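Local coordinates for protein cyclodipeptide synthase, BtCDPS (PDB 6ZTU) that probably transfers aminoacyl groups as a cyclodipeptide synthase, an enzyme class that joins two amino acids into a cyclic dipeptide, at residues Ile29-Ser34 / Val59-Ala64; Glu195-Tyr200 / Gly224-Lys229. One frame throughout, in Å; residues are numbered along the deposited sequence.

Interaction 1 of 2, residues Ile29-Ser34 / Val59-Ala64. With 0RE ((2S)-hexane-1,2-diol), chain B.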
# COMPACT_ATOMS: atom_id res chain seq x y z
N ILE A 29 11.72 4.56 -3.43
CA ILE A 29 10.56 4.57 -2.54
C ILE A 29 9.31 4.30 -3.36
O ILE A 29 9.15 4.81 -4.48
CB ILE A 29 10.46 5.90 -1.75
CG1 ILE A 29 9.29 5.87 -0.77
CG2 ILE A 29 10.34 7.08 -2.71
CD1 ILE A 29 9.31 7.03 0.24
N LEU A 30 8.44 3.44 -2.83
CA LEU A 30 7.12 3.18 -3.39
C LEU A 30 6.10 3.80 -2.45
O LEU A 30 6.02 3.41 -1.28
CB LEU A 30 6.89 1.67 -3.53
CG LEU A 30 5.58 1.21 -4.19
CD1 LEU A 30 5.51 1.73 -5.63
CD2 LEU A 30 5.43 -0.29 -4.16
N LEU A 31 5.35 4.78 -2.94
CA LEU A 31 4.40 5.52 -2.12
C LEU A 31 3.04 4.85 -2.23
O LEU A 31 2.45 4.83 -3.31
CB LEU A 31 4.34 6.98 -2.57
CG LEU A 31 5.61 7.79 -2.32
CD1 LEU A 31 5.53 9.11 -3.08
CD2 LEU A 31 5.78 8.04 -0.82
N GLY A 32 2.55 4.28 -1.13
CA GLY A 32 1.26 3.63 -1.16
C GLY A 32 0.13 4.61 -0.92
O GLY A 32 0.11 5.28 0.12
N ILE A 33 -0.79 4.75 -1.87
CA ILE A 33 -1.90 5.69 -1.78
C ILE A 33 -3.16 4.87 -1.58
O ILE A 33 -3.57 4.12 -2.48
CB ILE A 33 -2.01 6.58 -3.02
CG1 ILE A 33 -0.66 7.22 -3.37
CG2 ILE A 33 -3.11 7.63 -2.83
CD1 ILE A 33 -0.05 8.03 -2.24
N SER A 34 -3.77 4.99 -0.42
CA SER A 34 -4.90 4.15 -0.04
C SER A 34 -6.20 4.76 -0.54
O SER A 34 -6.42 5.96 -0.37
CB SER A 34 -4.94 3.98 1.48
OG SER A 34 -5.76 2.89 1.84
N VAL A 59 11.42 7.24 -7.56
CA VAL A 59 10.13 7.39 -6.90
C VAL A 59 9.06 6.74 -7.76
O VAL A 59 8.97 7.02 -8.96
CB VAL A 59 9.78 8.87 -6.67
CG1 VAL A 59 8.41 9.01 -6.04
CG2 VAL A 59 10.87 9.59 -5.87
N THR A 60 8.24 5.89 -7.15
CA THR A 60 7.08 5.28 -7.80
C THR A 60 5.88 5.45 -6.88
O THR A 60 6.01 5.43 -5.65
CB THR A 60 7.33 3.79 -8.10
OG1 THR A 60 8.52 3.65 -8.87
CG2 THR A 60 6.14 3.17 -8.85
N VAL A 61 4.70 5.63 -7.48
CA VAL A 61 3.44 5.74 -6.75
C VAL A 61 2.61 4.49 -7.03
O VAL A 61 2.41 4.12 -8.20
CB VAL A 61 2.68 7.01 -7.15
CG1 VAL A 61 1.28 7.04 -6.57
CG2 VAL A 61 3.47 8.24 -6.73
N LEU A 62 2.11 3.85 -5.97
CA LEU A 62 1.24 2.68 -6.10
C LEU A 62 -0.19 3.06 -5.71
O LEU A 62 -0.43 3.51 -4.59
CB LEU A 62 1.72 1.54 -5.20
CG LEU A 62 0.93 0.23 -5.35
CD1 LEU A 62 1.21 -0.44 -6.72
CD2 LEU A 62 1.25 -0.72 -4.19
N LEU A 63 -1.12 2.84 -6.63
CA LEU A 63 -2.55 3.07 -6.43
C LEU A 63 -3.29 1.75 -6.35
O LEU A 63 -2.78 0.70 -6.76
CB LEU A 63 -3.12 3.92 -7.57
CG LEU A 63 -2.39 5.21 -7.91
CD1 LEU A 63 -3.15 5.94 -9.02
CD2 LEU A 63 -2.25 6.09 -6.68
N ALA A 64 -4.53 1.80 -5.87
CA ALA A 64 -5.32 0.59 -5.73
C ALA A 64 -5.77 0.04 -7.08
O ALA A 64 -6.13 0.80 -7.98
CB ALA A 64 -6.53 0.85 -4.84
O01 0RE B . -2.28 -0.47 2.05
C02 0RE B . -1.89 0.87 2.11
C03 0RE B . -0.72 1.08 1.16
O04 0RE B . 0.46 0.62 1.77
C05 0RE B . -0.99 0.31 -0.13
C06 0RE B . -2.27 0.84 -0.79
C07 0RE B . -2.59 -0.04 -1.99
C08 0RE B . -2.39 0.82 -3.22
O HOH W 1 -5.36 4.40 -4.66
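I29-G32 pairs in parallel with V59-L63, the two strands of a beta-alpha-beta unit whose crossover is helix 42-55 in this Rossmann-like fold. Four backbone bonds form a ladder: T60 N to I29 O, L31 N to T60 O, L62 N to L31 O and I33 N to L62 O. I33 O and A64 N, too far apart to bond directly, are joined by one water that donates to I33 O (2.8 Å) and accepts from A64 N (3.0 Å). Toward strand 196-200 the L30 amide is met by V197 and its carbonyl by A199, which also bonds G32; V61 bonds D109 on the outer side, all through the backbone. T60 suits a buried strand because its hydroxyl is held by H28 and D109, leaving its methyl for L30. With CG anti to the backbone N (chi1 -176°), L30 slants its CD1 against T60 CG2 at 3.6 Å and on to L62 CB. The face of I29, L31, V59 and V61 is apolar, and I33 CG1 comes 3.7 Å from V61 CG1. A beta carbon at G32 would collide with the hexanediol as bound, so lacking one leaves room. The diol's terminal methyl C08 ends 3.4 Å from L63 C.

Interaction 2 of 2, residues Glu195-Tyr200 / Gly224-Lys229. With 0RE ((2S)-hexane-1,2-diol), chain B.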
# COMPACT_ATOMS: atom_id res chain seq x y z
N GLU A 195 16.53 -2.32 -4.79
CA GLU A 195 15.94 -2.38 -3.46
C GLU A 195 14.91 -1.27 -3.36
O GLU A 195 14.93 -0.32 -4.15
CB GLU A 195 17.02 -2.24 -2.37
CG GLU A 195 17.69 -0.88 -2.41
CD GLU A 195 18.99 -0.81 -1.64
OE1 GLU A 195 19.22 -1.63 -0.73
OE2 GLU A 195 19.79 0.09 -1.97
N SER A 196 14.01 -1.38 -2.37
CA SER A 196 12.96 -0.38 -2.26
C SER A 196 12.37 -0.41 -0.86
O SER A 196 12.43 -1.44 -0.19
CB SER A 196 11.84 -0.63 -3.28
OG SER A 196 10.77 0.29 -3.12
N VAL A 197 11.80 0.71 -0.43
CA VAL A 197 10.92 0.72 0.74
C VAL A 197 9.53 1.12 0.27
O VAL A 197 9.38 2.10 -0.46
CB VAL A 197 11.40 1.66 1.86
CG1 VAL A 197 12.59 1.05 2.61
CG2 VAL A 197 11.76 3.03 1.33
N LEU A 198 8.52 0.37 0.70
CA LEU A 198 7.14 0.84 0.62
C LEU A 198 6.88 1.77 1.80
O LEU A 198 7.27 1.46 2.93
CB LEU A 198 6.18 -0.34 0.65
CG LEU A 198 4.68 -0.06 0.82
CD1 LEU A 198 4.16 0.69 -0.42
CD2 LEU A 198 3.93 -1.37 1.02
N ALA A 199 6.26 2.92 1.54
CA ALA A 199 6.10 3.96 2.56
C ALA A 199 4.63 4.26 2.78
O ALA A 199 3.88 4.46 1.83
CB ALA A 199 6.84 5.24 2.16
N TYR A 200 4.24 4.32 4.05
CA TYR A 200 2.86 4.52 4.43
C TYR A 200 2.87 5.17 5.80
O TYR A 200 3.90 5.24 6.46
CB TYR A 200 2.09 3.19 4.44
CG TYR A 200 0.59 3.34 4.45
CD1 TYR A 200 -0.07 3.93 3.38
CD2 TYR A 200 -0.16 2.86 5.51
CE1 TYR A 200 -1.44 4.07 3.39
CE2 TYR A 200 -1.54 2.99 5.52
CZ TYR A 200 -2.17 3.59 4.46
OH TYR A 200 -3.55 3.72 4.46
N GLY A 224 11.96 -3.23 2.02
CA GLY A 224 11.71 -2.68 3.34
C GLY A 224 10.35 -2.00 3.40
O GLY A 224 9.66 -1.82 2.40
N TYR A 225 9.97 -1.62 4.63
CA TYR A 225 8.74 -0.90 4.90
C TYR A 225 9.06 0.23 5.86
O TYR A 225 9.76 0.01 6.85
CB TYR A 225 7.69 -1.83 5.53
CG TYR A 225 6.34 -1.18 5.79
CD1 TYR A 225 5.33 -1.24 4.84
CD2 TYR A 225 6.08 -0.51 7.00
CE1 TYR A 225 4.08 -0.65 5.08
CE2 TYR A 225 4.82 0.08 7.24
CZ TYR A 225 3.83 -0.00 6.28
OH TYR A 225 2.59 0.58 6.51
N ILE A 226 8.56 1.43 5.57
CA ILE A 226 8.78 2.56 6.48
C ILE A 226 7.46 3.24 6.79
O ILE A 226 6.58 3.37 5.93
CB ILE A 226 9.79 3.59 5.92
CG1 ILE A 226 9.33 4.18 4.59
CG2 ILE A 226 11.18 2.97 5.84
CD1 ILE A 226 10.23 5.27 4.08
N ILE A 227 7.35 3.72 8.03
CA ILE A 227 6.25 4.57 8.46
C ILE A 227 6.69 6.01 8.31
O ILE A 227 7.76 6.40 8.79
CB ILE A 227 5.85 4.28 9.92
CG1 ILE A 227 5.43 2.83 10.11
CG2 ILE A 227 4.74 5.24 10.36
CD1 ILE A 227 5.44 2.42 11.59
N LEU A 228 5.87 6.81 7.64
CA LEU A 228 6.11 8.24 7.50
C LEU A 228 5.29 8.98 8.55
O LEU A 228 4.05 8.92 8.53
CB LEU A 228 5.73 8.74 6.11
CG LEU A 228 6.38 8.00 4.95
CD1 LEU A 228 5.89 8.61 3.65
CD2 LEU A 228 7.89 8.07 5.07
N LYS A 229 5.97 9.67 9.46
CA LYS A 229 5.30 10.51 10.44
C LYS A 229 5.61 11.97 10.15
O LYS A 229 6.65 12.30 9.59
CB LYS A 229 5.76 10.16 11.86
CG LYS A 229 5.48 8.71 12.26
CD LYS A 229 5.66 8.50 13.76
CE LYS A 229 4.96 9.60 14.56
NZ LYS A 229 5.03 9.39 16.05
O01 0RE B . -2.28 -0.47 2.05
C02 0RE B . -1.89 0.87 2.11
C03 0RE B . -0.72 1.08 1.16
O04 0RE B . 0.46 0.62 1.77
C05 0RE B . -0.99 0.31 -0.13
C06 0RE B . -2.27 0.84 -0.79
C07 0RE B . -2.59 -0.04 -1.99
C08 0RE B . -2.39 0.82 -3.22
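The wall of the hexanediol pocket and a beta-alpha-beta unit of the sheet meet here, where strand 196-200, followed by helix 205-211, pairs in parallel with strand 223-229. The Y200 and Y225 side chains run alongside each other in the same direction. The hydroxyl of Y225 reaches Y200 CB at 3.4 Å and lies at the edge of the Y200 ring, near its plane; its hydrogen bond is to the backbone carbonyl of R202. One face of the Y200 ring receives the diol, whose C02 sits 3.5 Å from CE1, offset toward the rim. CG of Y200 is anti to the backbone N (chi1 -164°), which carries the ring out from the strand to the ligand. An alanine here is likely to leave C02 of the diol without its aromatic wall and the Y225 hydroxyl without the ring edge beside it. L198 packs on the same face of the sheet, its CD2 4.1 Å from Y225 CD1.

Five backbone bonds join the strands, from G224 N to S196 O through to L228 N to Y200 O, the last at 2.8 Å with the donor tilted 28° from the carbonyl plane. G224 fits because a beta carbon there would collide with V197 CG1. Small A199 lets I226 CG1 come to 3.6 Å of its CB, with L228 CD1 also against that methyl; the side chains of I226 and V197 cross at about a right angle, CD1 of I226 on CG2 of V197. This face is apolar between the strands, whereas the tyrosine face combines ring carbon with a hydroxyl anchored to the main chain. The chemistry implies that Y200 meets the diol mainly by van der Waals contact over its ring, and the diol is also hydrogen-bonded to OE1 of E180.

How the interactions relate
Interaction 1 and interaction 2 have centres about 10 Å apart in one mixed sheet, where strands 28-32 and 196-200 are neighbours. Each closes a beta-alpha-beta unit, and they follow in series along the chain: interaction 1 is complete before interaction 2 begins, with most of the helices between them. Strand order therefore brings residues distant in sequence together at the centre of the sheet. Across the seam, L30 O packs 3.4 Å from L198 CD1, and S34 CB 3.3 Å from Y200 OH. Both touch the same hexanediol, so the strand side of the pocket is built at the C-terminal ends of these strands, the usual binding position in Rossmann-like folds, with helix 167-191 adding Y176, E180 and F184.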